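Local atomic coordinates of putative exotoxin (superantigen) (Streptococcus pyogenes, PDB entry 1TY0), a protein that probably acts as a superantigen exotoxin of the staphylococcal/streptococcal family, carries a zinc site, and can use one common surface for T-cell receptor binding and for dimerization. Residues Y16-I21 / E133-I138; T26-D31 / S43-K48; F38-S43 / V70-L75; S58-K63 / K191-I196. All coordinates share one frame; numbering follows the deposited sequence.

Interaction 1 of 4, residues Y16-I21 / E133-I138; sequences YAYEII and EFDFKI
Helix 5-18 ends beside the long helix 131-146, and there Y18 and I20 close on F136, with no hydrogen bond passing directly between the two segments. Two backbone carbonyls reach the phenyl ring. I20 O sits at the ring edge, near its plane, 3.5 Å from F136 CZ, while Y18 O comes in obliquely at 3.7 Å from F136 CE1. With F136 CG anti to its own backbone nitrogen (chi1 167°), the ring extends from the helix into this corner. The Y18 ring slides past it in the opposite direction, so that F136 CD1 lies at the Y18 edge, 4.1 Å from Y18 CD1, and the two rings do not stack. I20 adds its CG2 branch, 4.0 Å from F136 CE1. The contact joins the two domains of the superantigen fold: 16-21 belongs to the OB-fold part of the chain, and 131-146 is the long helix of the beta-grasp domain, lying against its sheet. L75 and F73 of the OB-fold side also pack on F136. At the polar end, Y18 OH stops 3.8 Å from D135 OD2; the hydroxyl of Y190 hydrogen-bonds to both and bridges them, and R139 forms a salt bridge with D135 OD1. An inverse gamma turn centred on E19 brings I20 N within 3.0 Å of Y18 O, a weak bond, and Q140 NE2 is a further donor to that carbonyl. E19 O is hydrogen-bonded to R183 of the second subunit, so this corner is part of the contact between subunits.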
# COMPACT_ATOMS: atom_id res chain seq x y z
N TYR A 16 -0.66 5.99 9.97
CA TYR A 16 0.35 5.55 9.03
C TYR A 16 0.21 4.07 8.68
O TYR A 16 0.26 3.69 7.52
CB TYR A 16 1.76 5.77 9.58
CG TYR A 16 2.78 4.88 8.91
CD1 TYR A 16 3.04 4.99 7.54
CD2 TYR A 16 3.44 3.89 9.62
CE1 TYR A 16 3.93 4.14 6.91
CE2 TYR A 16 4.34 3.02 9.00
CZ TYR A 16 4.58 3.16 7.64
OH TYR A 16 5.46 2.30 7.02
N ALA A 17 0.05 3.24 9.71
CA ALA A 17 -0.07 1.80 9.51
C ALA A 17 -1.20 1.40 8.57
O ALA A 17 -1.00 0.58 7.68
CB ALA A 17 -0.25 1.10 10.86
N TYR A 18 -2.37 2.00 8.74
CA TYR A 18 -3.52 1.66 7.91
C TYR A 18 -3.69 2.43 6.59
O TYR A 18 -4.61 2.14 5.83
CB TYR A 18 -4.79 1.73 8.77
CG TYR A 18 -4.93 0.54 9.69
CD1 TYR A 18 -5.46 -0.67 9.23
CD2 TYR A 18 -4.51 0.60 11.02
CE1 TYR A 18 -5.56 -1.79 10.06
CE2 TYR A 18 -4.60 -0.52 11.87
CZ TYR A 18 -5.13 -1.71 11.37
OH TYR A 18 -5.23 -2.81 12.19
N GLU A 19 -2.83 3.40 6.33
CA GLU A 19 -2.88 4.14 5.05
C GLU A 19 -2.02 3.28 4.14
O GLU A 19 -0.87 3.60 3.87
CB GLU A 19 -2.27 5.53 5.20
CG GLU A 19 -3.24 6.58 5.73
CD GLU A 19 -4.25 7.01 4.68
OE1 GLU A 19 -3.83 7.58 3.65
OE2 GLU A 19 -5.46 6.77 4.88
N ILE A 20 -2.59 2.17 3.68
CA ILE A 20 -1.85 1.22 2.87
C ILE A 20 -2.74 0.49 1.86
O ILE A 20 -3.96 0.48 1.99
CB ILE A 20 -1.21 0.18 3.82
CG1 ILE A 20 -0.41 -0.86 3.04
CG2 ILE A 20 -2.30 -0.50 4.63
CD1 ILE A 20 0.30 -1.84 3.95
N ILE A 21 -2.11 -0.10 0.85
CA ILE A 21 -2.81 -0.85 -0.18
C ILE A 21 -2.70 -2.32 0.22
O ILE A 21 -1.60 -2.83 0.41
CB ILE A 21 -2.15 -0.66 -1.56
CG1 ILE A 21 -2.43 0.76 -2.07
CG2 ILE A 21 -2.66 -1.70 -2.55
CD1 ILE A 21 -3.87 1.00 -2.41
N GLU A 133 -9.99 -8.22 6.87
CA GLU A 133 -10.52 -7.46 5.74
C GLU A 133 -11.58 -6.47 6.20
O GLU A 133 -11.59 -5.31 5.79
CB GLU A 133 -11.14 -8.40 4.69
CG GLU A 133 -11.70 -7.65 3.49
CD GLU A 133 -12.21 -8.55 2.39
OE1 GLU A 133 -11.84 -9.75 2.37
OE2 GLU A 133 -12.97 -8.06 1.53
N PHE A 134 -12.48 -6.93 7.06
CA PHE A 134 -13.53 -6.06 7.57
C PHE A 134 -12.92 -4.91 8.38
O PHE A 134 -13.31 -3.75 8.20
CB PHE A 134 -14.49 -6.86 8.46
CG PHE A 134 -15.79 -6.17 8.72
CD1 PHE A 134 -15.87 -5.13 9.63
CD2 PHE A 134 -16.94 -6.55 8.03
CE1 PHE A 134 -17.07 -4.47 9.86
CE2 PHE A 134 -18.15 -5.90 8.26
CZ PHE A 134 -18.21 -4.85 9.17
N ASP A 135 -11.97 -5.23 9.24
CA ASP A 135 -11.31 -4.24 10.09
C ASP A 135 -10.60 -3.18 9.25
O ASP A 135 -10.76 -1.98 9.48
CB ASP A 135 -10.33 -4.95 11.03
CG ASP A 135 -9.76 -4.04 12.10
OD1 ASP A 135 -10.42 -3.04 12.45
OD2 ASP A 135 -8.66 -4.34 12.62
N PHE A 136 -9.81 -3.62 8.28
CA PHE A 136 -9.10 -2.68 7.42
C PHE A 136 -10.06 -1.73 6.71
O PHE A 136 -9.86 -0.51 6.72
CB PHE A 136 -8.29 -3.44 6.36
CG PHE A 136 -7.79 -2.56 5.25
CD1 PHE A 136 -6.73 -1.69 5.46
CD2 PHE A 136 -8.41 -2.58 4.00
CE1 PHE A 136 -6.29 -0.84 4.44
CE2 PHE A 136 -7.98 -1.74 2.98
CZ PHE A 136 -6.92 -0.87 3.20
N LYS A 137 -11.10 -2.28 6.10
CA LYS A 137 -12.05 -1.45 5.37
C LYS A 137 -12.81 -0.48 6.25
O LYS A 137 -12.97 0.68 5.89
CB LYS A 137 -13.02 -2.33 4.57
CG LYS A 137 -12.31 -3.09 3.45
CD LYS A 137 -13.26 -3.91 2.59
CE LYS A 137 -12.50 -4.46 1.38
NZ LYS A 137 -13.31 -5.39 0.55
N ILE A 138 -13.26 -0.94 7.41
CA ILE A 138 -13.98 -0.06 8.32
C ILE A 138 -13.06 1.03 8.88
O ILE A 138 -13.47 2.18 9.01
CB ILE A 138 -14.64 -0.84 9.48
CG1 ILE A 138 -15.46 0.12 10.34
CG2 ILE A 138 -13.58 -1.52 10.31
CD1 ILE A 138 -16.34 -0.59 11.35

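Interaction 2 of 4, residues T26-D31 / S43-K48; sequences TNCNID and SSYKKK
The Y45 ring is the one flat group that bridges this contact: T26 O meets it at the edge, in the plane of the ring, and C28 SG approaches obliquely. The sulfur is 4.0 Å from Y45 CE2 and 5.2 Å from the ring centroid, a cysteine sulfur-aromatic contact. Y25 meets the same ring edge-to-face. With Y45 CG beside the backbone nitrogen and anti to the carbonyl carbon (chi1 -77°), the ring reaches from helix 43-46 to the corner of the chain before strand 28-33. There Y45 OH donates to T26 O over a short 2.5 Å, with a C=O...O angle of 131° and the donor tilted 18° from the carbonyl plane. T26 OG1 is also near, 3.3 Å from Y45 OH. The corner contains a G1 beta bulge, in which N27 and C28 both face V70. At the far end of the helix K47 takes positive phi, and its N closes on S43 O at 2.7 Å. A phenol donating to a backbone carbonyl is consistent with a neutral tyrosine, and the short bond, which would probably disfavour ionisation, ties the end of a largely exposed side chain to the strand corner.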
# COMPACT_ATOMS: atom_id res chain seq x y z
N THR A 26 -7.93 -13.31 -5.45
CA THR A 26 -8.94 -14.35 -5.26
C THR A 26 -8.67 -15.63 -6.06
O THR A 26 -8.01 -15.60 -7.10
CB THR A 26 -10.34 -13.82 -5.62
OG1 THR A 26 -10.32 -13.31 -6.96
CG2 THR A 26 -10.75 -12.71 -4.66
N ASN A 27 -9.17 -16.74 -5.53
CA ASN A 27 -9.05 -18.05 -6.16
C ASN A 27 -7.59 -18.44 -6.45
O ASN A 27 -7.23 -18.75 -7.58
CB ASN A 27 -9.87 -18.06 -7.45
CG ASN A 27 -9.99 -19.44 -8.06
OD1 ASN A 27 -10.23 -20.42 -7.36
ND2 ASN A 27 -9.85 -19.52 -9.38
N CYS A 28 -6.78 -18.43 -5.39
CA CYS A 28 -5.36 -18.75 -5.49
C CYS A 28 -5.08 -20.13 -4.91
O CYS A 28 -5.70 -20.54 -3.94
CB CYS A 28 -4.54 -17.72 -4.73
SG CYS A 28 -4.84 -16.05 -5.30
N ASN A 29 -4.11 -20.83 -5.49
CA ASN A 29 -3.78 -22.17 -5.03
C ASN A 29 -2.80 -22.23 -3.87
O ASN A 29 -1.77 -21.54 -3.87
CB ASN A 29 -3.21 -22.99 -6.19
CG ASN A 29 -3.00 -24.44 -5.81
OD1 ASN A 29 -1.88 -24.88 -5.53
ND2 ASN A 29 -4.09 -25.20 -5.79
N ILE A 30 -3.11 -23.06 -2.88
CA ILE A 30 -2.22 -23.26 -1.74
C ILE A 30 -1.16 -24.23 -2.24
O ILE A 30 -1.43 -25.42 -2.40
CB ILE A 30 -2.94 -23.90 -0.53
CG1 ILE A 30 -3.99 -22.94 0.03
CG2 ILE A 30 -1.92 -24.26 0.55
CD1 ILE A 30 -4.74 -23.47 1.24
N ASP A 31 0.04 -23.73 -2.48
CA ASP A 31 1.13 -24.58 -2.97
C ASP A 31 1.75 -25.42 -1.87
O ASP A 31 2.15 -26.57 -2.10
CB ASP A 31 2.22 -23.75 -3.64
CG ASP A 31 1.89 -23.41 -5.09
OD1 ASP A 31 0.86 -23.90 -5.60
OD2 ASP A 31 2.66 -22.67 -5.72
N SER A 43 1.18 -16.27 -9.12
CA SER A 43 1.94 -16.08 -10.36
C SER A 43 1.09 -15.70 -11.57
O SER A 43 1.50 -14.88 -12.39
CB SER A 43 2.75 -17.34 -10.69
OG SER A 43 3.68 -17.65 -9.67
N SER A 44 -0.09 -16.31 -11.68
CA SER A 44 -0.98 -16.04 -12.80
C SER A 44 -1.38 -14.57 -12.90
O SER A 44 -1.56 -14.03 -13.99
CB SER A 44 -2.24 -16.91 -12.70
OG SER A 44 -2.95 -16.65 -11.50
N TYR A 45 -1.52 -13.93 -11.74
CA TYR A 45 -1.88 -12.51 -11.67
C TYR A 45 -0.71 -11.61 -12.03
O TYR A 45 -0.87 -10.57 -12.67
CB TYR A 45 -2.33 -12.16 -10.26
CG TYR A 45 -3.72 -12.61 -9.90
CD1 TYR A 45 -4.83 -11.83 -10.23
CD2 TYR A 45 -3.93 -13.77 -9.17
CE1 TYR A 45 -6.10 -12.20 -9.85
CE2 TYR A 45 -5.21 -14.15 -8.77
CZ TYR A 45 -6.29 -13.36 -9.12
OH TYR A 45 -7.56 -13.71 -8.72
N LYS A 46 0.48 -12.02 -11.60
CA LYS A 46 1.71 -11.26 -11.81
C LYS A 46 2.42 -11.52 -13.13
O LYS A 46 3.23 -10.70 -13.58
CB LYS A 46 2.68 -11.54 -10.66
CG LYS A 46 2.19 -11.08 -9.30
CD LYS A 46 2.27 -9.57 -9.20
CE LYS A 46 1.90 -9.07 -7.83
NZ LYS A 46 2.09 -7.60 -7.76
N LYS A 47 2.14 -12.66 -13.75
CA LYS A 47 2.77 -13.05 -15.00
C LYS A 47 4.27 -13.29 -14.81
O LYS A 47 5.08 -13.00 -15.68
CB LYS A 47 2.54 -11.99 -16.09
CG LYS A 47 1.08 -11.74 -16.39
CD LYS A 47 0.35 -13.05 -16.66
CE LYS A 47 -1.15 -12.83 -16.77
NZ LYS A 47 -1.87 -14.13 -16.93
N LYS A 48 4.61 -13.83 -13.64
CA LYS A 48 5.97 -14.18 -13.27
C LYS A 48 5.83 -14.94 -11.96
O LYS A 48 4.77 -14.89 -11.34
CB LYS A 48 6.86 -12.94 -13.09
CG LYS A 48 6.44 -12.00 -11.98
CD LYS A 48 7.40 -10.82 -11.92
CE LYS A 48 6.97 -9.77 -10.91
NZ LYS A 48 7.92 -8.63 -10.89

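Interaction 3 of 4, residues F38-S43 / V70-L75; sequences FYIDIS and VNIFGL
Strands 37-41 and 69-74 do not pair here: I40 CA and V70 CA, the closest CA atoms, are 8.3 Å apart, and no hydrogen bond crosses. Their aliphatic side chains meet instead. I40 takes part in two of the three side-chain pairs. Its CG2 lies 3.7 Å from I72 CD1, which also comes within 3.9 Å of I40 CB, while I40 CD1 touches V70 CG2 at 4.0 Å. The I40 chain is folded: with chi2 at -55°, CD1 turns to V70, while CG2 touches I72 and also lies near V70 CG2. I72 is extended instead, and its end methyl slides past I40 in the opposite direction, running on to I42 CG2 at 4.2 Å. All four residues point their CB atoms at the opposing segment. This is core packing of the OB-fold barrel: both strands pair antiparallel with strand 28-33, one on each side of it, and the curl of the sheet turns their inner faces together. C28 and I30 of that middle strand also touch I40, and V52 packs against both I42 and I72. Around I42, the N-cap residue of helix 43-46, D41 forms an Asx turn to S43. D41 OD1 takes two bonds: S43 N, 3.0 Å away, comes from well above the carboxylate plane, and S43 OG, 2.5 Å from D41 OD1, meets that oxygen on its syn lone pair. The S43 hydroxyl is shared, since F50 N also hydrogen-bonds to it.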
# COMPACT_ATOMS: atom_id res chain seq x y z
N PHE A 38 1.22 -20.27 5.18
CA PHE A 38 0.51 -20.66 3.97
C PHE A 38 1.43 -20.15 2.87
O PHE A 38 1.87 -19.01 2.93
CB PHE A 38 -0.81 -19.89 3.79
CG PHE A 38 -1.92 -20.29 4.71
CD1 PHE A 38 -2.81 -21.30 4.34
CD2 PHE A 38 -2.14 -19.61 5.90
CE1 PHE A 38 -3.90 -21.63 5.15
CE2 PHE A 38 -3.22 -19.93 6.72
CZ PHE A 38 -4.10 -20.94 6.33
N TYR A 39 1.75 -20.98 1.87
CA TYR A 39 2.54 -20.51 0.75
C TYR A 39 1.59 -20.61 -0.43
O TYR A 39 1.31 -21.70 -0.92
CB TYR A 39 3.80 -21.36 0.55
CG TYR A 39 4.83 -21.05 1.60
CD1 TYR A 39 5.50 -19.82 1.60
CD2 TYR A 39 5.08 -21.93 2.64
CE1 TYR A 39 6.37 -19.48 2.62
CE2 TYR A 39 5.96 -21.60 3.67
CZ TYR A 39 6.60 -20.37 3.65
OH TYR A 39 7.44 -20.02 4.68
N ILE A 40 1.09 -19.45 -0.85
CA ILE A 40 0.09 -19.35 -1.91
C ILE A 40 0.62 -18.75 -3.20
O ILE A 40 1.33 -17.75 -3.20
CB ILE A 40 -1.11 -18.49 -1.43
CG1 ILE A 40 -1.57 -18.92 -0.04
CG2 ILE A 40 -2.24 -18.56 -2.44
CD1 ILE A 40 -1.91 -20.38 0.10
N ASP A 41 0.25 -19.37 -4.31
CA ASP A 41 0.69 -18.92 -5.61
C ASP A 41 -0.20 -17.84 -6.23
O ASP A 41 -1.41 -18.00 -6.32
CB ASP A 41 0.77 -20.11 -6.56
CG ASP A 41 1.35 -19.74 -7.91
OD1 ASP A 41 2.24 -18.86 -7.95
OD2 ASP A 41 0.94 -20.33 -8.93
N ILE A 42 0.40 -16.73 -6.65
CA ILE A 42 -0.35 -15.68 -7.33
C ILE A 42 0.35 -15.34 -8.65
O ILE A 42 0.12 -14.28 -9.25
CB ILE A 42 -0.51 -14.40 -6.47
CG1 ILE A 42 0.85 -13.76 -6.17
CG2 ILE A 42 -1.23 -14.74 -5.17
CD1 ILE A 42 0.75 -12.39 -5.54
N SER A 43 1.18 -16.27 -9.12
CA SER A 43 1.94 -16.08 -10.36
C SER A 43 1.09 -15.70 -11.57
O SER A 43 1.50 -14.88 -12.39
CB SER A 43 2.75 -17.34 -10.69
OG SER A 43 3.68 -17.65 -9.67
N VAL A 70 -7.91 -20.61 -2.33
CA VAL A 70 -8.22 -19.67 -1.27
C VAL A 70 -8.19 -18.23 -1.76
O VAL A 70 -7.67 -17.93 -2.84
CB VAL A 70 -7.21 -19.77 -0.10
CG1 VAL A 70 -7.29 -21.14 0.55
CG2 VAL A 70 -5.80 -19.51 -0.60
N ASN A 71 -8.79 -17.35 -0.96
CA ASN A 71 -8.79 -15.93 -1.25
C ASN A 71 -7.85 -15.29 -0.26
O ASN A 71 -7.72 -15.75 0.88
CB ASN A 71 -10.19 -15.34 -1.10
CG ASN A 71 -11.14 -15.86 -2.15
OD1 ASN A 71 -10.75 -16.06 -3.29
ND2 ASN A 71 -12.40 -16.05 -1.77
N ILE A 72 -7.21 -14.21 -0.69
CA ILE A 72 -6.26 -13.51 0.15
C ILE A 72 -6.63 -12.05 0.30
O ILE A 72 -6.90 -11.37 -0.69
CB ILE A 72 -4.84 -13.54 -0.45
CG1 ILE A 72 -4.37 -14.98 -0.61
CG2 ILE A 72 -3.89 -12.73 0.43
CD1 ILE A 72 -3.07 -15.10 -1.40
N PHE A 73 -6.66 -11.58 1.54
CA PHE A 73 -6.89 -10.16 1.81
C PHE A 73 -6.08 -9.90 3.06
O PHE A 73 -6.55 -10.12 4.18
CB PHE A 73 -8.35 -9.81 2.07
CG PHE A 73 -8.60 -8.33 2.00
CD1 PHE A 73 -8.22 -7.49 3.04
CD2 PHE A 73 -9.15 -7.75 0.85
CE1 PHE A 73 -8.37 -6.11 2.94
CE2 PHE A 73 -9.30 -6.37 0.74
CZ PHE A 73 -8.91 -5.55 1.79
N GLY A 74 -4.85 -9.45 2.86
CA GLY A 74 -3.98 -9.19 3.98
C GLY A 74 -3.18 -7.92 3.82
O GLY A 74 -2.92 -7.47 2.70
N LEU A 75 -2.80 -7.33 4.95
CA LEU A 75 -2.03 -6.09 4.91
C LEU A 75 -0.55 -6.44 5.02
O LEU A 75 -0.13 -7.09 5.97
CB LEU A 75 -2.47 -5.17 6.06
CG LEU A 75 -3.99 -5.00 6.16
CD1 LEU A 75 -4.33 -4.02 7.30
CD2 LEU A 75 -4.54 -4.49 4.84

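Interaction 4 of 4, residues S58-K63 / K191-I196; sequences SYITTK and KDNKTI
I60 lays its side chain over the turn at D192 and N193, with each branch on a different residue. Its CG2, anti to the backbone nitrogen, rests 3.9 Å from N193 CB. CD1, swung back by a chi2 of -62°, ends 3.7 Å from D192 O. The I60 and N193 side chains meet at a slant, and no direct hydrogen bond joins the segments. A water supplies the polar link: it accepts from K63 NZ at 3.1 Å and donates to N193 O at 3.0 Å. The same carbonyl takes a second bond from T195 OG1, also 3.0 Å long, so N193 O is gripped by two donors. K63 comes at the end of the short 3-10 segment 61-63, with K63 N bonded to I60 O at 2.9 Å, and its extended side chain reaches the water. Within 191-196, D192 OD1 accepts from K194 N at 2.9 Å, with an N-H...O angle of 160° and the donor above the carboxylate plane. N193 in between has the left-handed backbone conformation. K191 ties the start of this turn to the OB-fold side through a salt bridge with E55 and a backbone bond to E57. The arrangement is an Asx turn leading from a 3-10 segment into strand 195-197 of the beta-grasp domain, covered by a loop of the OB-fold domain: a joint between the two domains of the superantigen fold.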
# COMPACT_ATOMS: atom_id res chain seq x y z
N SER A 58 -0.80 -21.05 15.70
CA SER A 58 -0.86 -22.51 15.66
C SER A 58 -2.25 -23.04 15.31
O SER A 58 -3.27 -22.39 15.58
CB SER A 58 -0.42 -23.09 17.01
OG SER A 58 0.82 -22.54 17.42
N TYR A 59 -2.28 -24.22 14.70
CA TYR A 59 -3.51 -24.91 14.34
C TYR A 59 -4.50 -24.17 13.44
O TYR A 59 -5.72 -24.26 13.62
CB TYR A 59 -4.20 -25.39 15.62
CG TYR A 59 -3.31 -26.32 16.41
CD1 TYR A 59 -2.98 -27.58 15.92
CD2 TYR A 59 -2.73 -25.91 17.61
CE1 TYR A 59 -2.09 -28.41 16.60
CE2 TYR A 59 -1.85 -26.73 18.31
CZ TYR A 59 -1.53 -27.98 17.80
OH TYR A 59 -0.66 -28.80 18.48
N ILE A 60 -3.96 -23.46 12.46
CA ILE A 60 -4.78 -22.73 11.50
C ILE A 60 -4.56 -23.40 10.15
O ILE A 60 -5.51 -23.72 9.44
CB ILE A 60 -4.37 -21.24 11.41
CG1 ILE A 60 -4.73 -20.52 12.72
CG2 ILE A 60 -5.05 -20.57 10.21
CD1 ILE A 60 -6.20 -20.52 13.03
N THR A 61 -3.30 -23.63 9.79
CA THR A 61 -3.01 -24.27 8.51
C THR A 61 -3.56 -25.69 8.48
O THR A 61 -3.79 -26.25 7.42
CB THR A 61 -1.49 -24.30 8.21
OG1 THR A 61 -0.79 -24.97 9.26
CG2 THR A 61 -0.94 -22.89 8.04
N THR A 62 -3.76 -26.28 9.66
CA THR A 62 -4.29 -27.64 9.73
C THR A 62 -5.73 -27.69 9.25
O THR A 62 -6.25 -28.76 8.92
CB THR A 62 -4.21 -28.19 11.18
OG1 THR A 62 -4.88 -27.29 12.07
CG2 THR A 62 -2.76 -28.33 11.61
N LYS A 63 -6.38 -26.52 9.20
CA LYS A 63 -7.76 -26.42 8.74
C LYS A 63 -7.83 -26.44 7.22
O LYS A 63 -8.91 -26.57 6.64
CB LYS A 63 -8.40 -25.12 9.25
CG LYS A 63 -8.44 -24.96 10.76
CD LYS A 63 -9.05 -23.62 11.13
CE LYS A 63 -9.02 -23.37 12.62
NZ LYS A 63 -9.59 -22.02 12.95
N LYS A 191 -2.90 -12.72 12.93
CA LYS A 191 -2.37 -14.07 12.79
C LYS A 191 -3.39 -15.11 13.23
O LYS A 191 -3.26 -16.29 12.88
CB LYS A 191 -1.07 -14.24 13.58
CG LYS A 191 0.10 -13.48 12.99
CD LYS A 191 1.38 -13.70 13.77
CE LYS A 191 1.76 -15.17 13.81
NZ LYS A 191 3.13 -15.35 14.37
N ASP A 192 -4.41 -14.71 13.99
CA ASP A 192 -5.42 -15.68 14.39
C ASP A 192 -6.32 -16.07 13.22
O ASP A 192 -7.14 -16.97 13.33
CB ASP A 192 -6.28 -15.16 15.56
CG ASP A 192 -7.00 -13.86 15.24
OD1 ASP A 192 -7.24 -13.57 14.05
OD2 ASP A 192 -7.35 -13.14 16.20
N ASN A 193 -6.14 -15.38 12.09
CA ASN A 193 -6.90 -15.65 10.87
C ASN A 193 -8.40 -15.74 11.15
O ASN A 193 -9.10 -16.52 10.51
CB ASN A 193 -6.43 -16.97 10.24
CG ASN A 193 -6.68 -17.04 8.73
OD1 ASN A 193 -7.16 -18.05 8.21
ND2 ASN A 193 -6.33 -15.98 8.02
N LYS A 194 -8.89 -14.96 12.11
CA LYS A 194 -10.31 -15.00 12.45
C LYS A 194 -11.16 -14.77 11.21
O LYS A 194 -10.98 -13.80 10.48
CB LYS A 194 -10.65 -13.97 13.53
CG LYS A 194 -10.35 -14.47 14.93
CD LYS A 194 -10.93 -13.53 15.99
CE LYS A 194 -10.75 -14.13 17.38
NZ LYS A 194 -11.28 -13.23 18.45
N THR A 195 -12.12 -15.67 11.01
CA THR A 195 -12.97 -15.64 9.84
C THR A 195 -14.46 -15.67 10.17
O THR A 195 -14.88 -16.25 11.17
CB THR A 195 -12.61 -16.86 8.95
OG1 THR A 195 -11.25 -16.72 8.50
CG2 THR A 195 -13.53 -16.97 7.76
N ILE A 196 -15.24 -15.03 9.31
CA ILE A 196 -16.69 -14.96 9.47
C ILE A 196 -17.38 -15.31 8.16
O ILE A 196 -16.92 -14.91 7.08
CB ILE A 196 -17.15 -13.53 9.84
CG1 ILE A 196 -16.53 -13.10 11.17
CG2 ILE A 196 -18.68 -13.48 9.91
CD1 ILE A 196 -16.85 -11.66 11.55
O HOH W 1 -9.19 -19.06 12.12

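How the interactions relate
Interactions 2 and 3 belong to the OB-fold barrel, with centres 8 Å apart; they share S43, and C28 O of one lies 2.7 Å from V70 N of the other, a probable hydrogen bond. Interactions 1 and 4 both join the OB-fold and beta-grasp domains, 20 Å apart by centres and without touching. Interaction 3 reaches both: L75 CD2 is 3.6 Å from F136 CD1 of interaction 1, and F38 CE2 is 4.0 Å from I60 CG2 of interaction 4. Residues of the two barrel segments therefore pack against both interdomain contacts. All four lie away from the zinc-binding residues H169, H203 and D205.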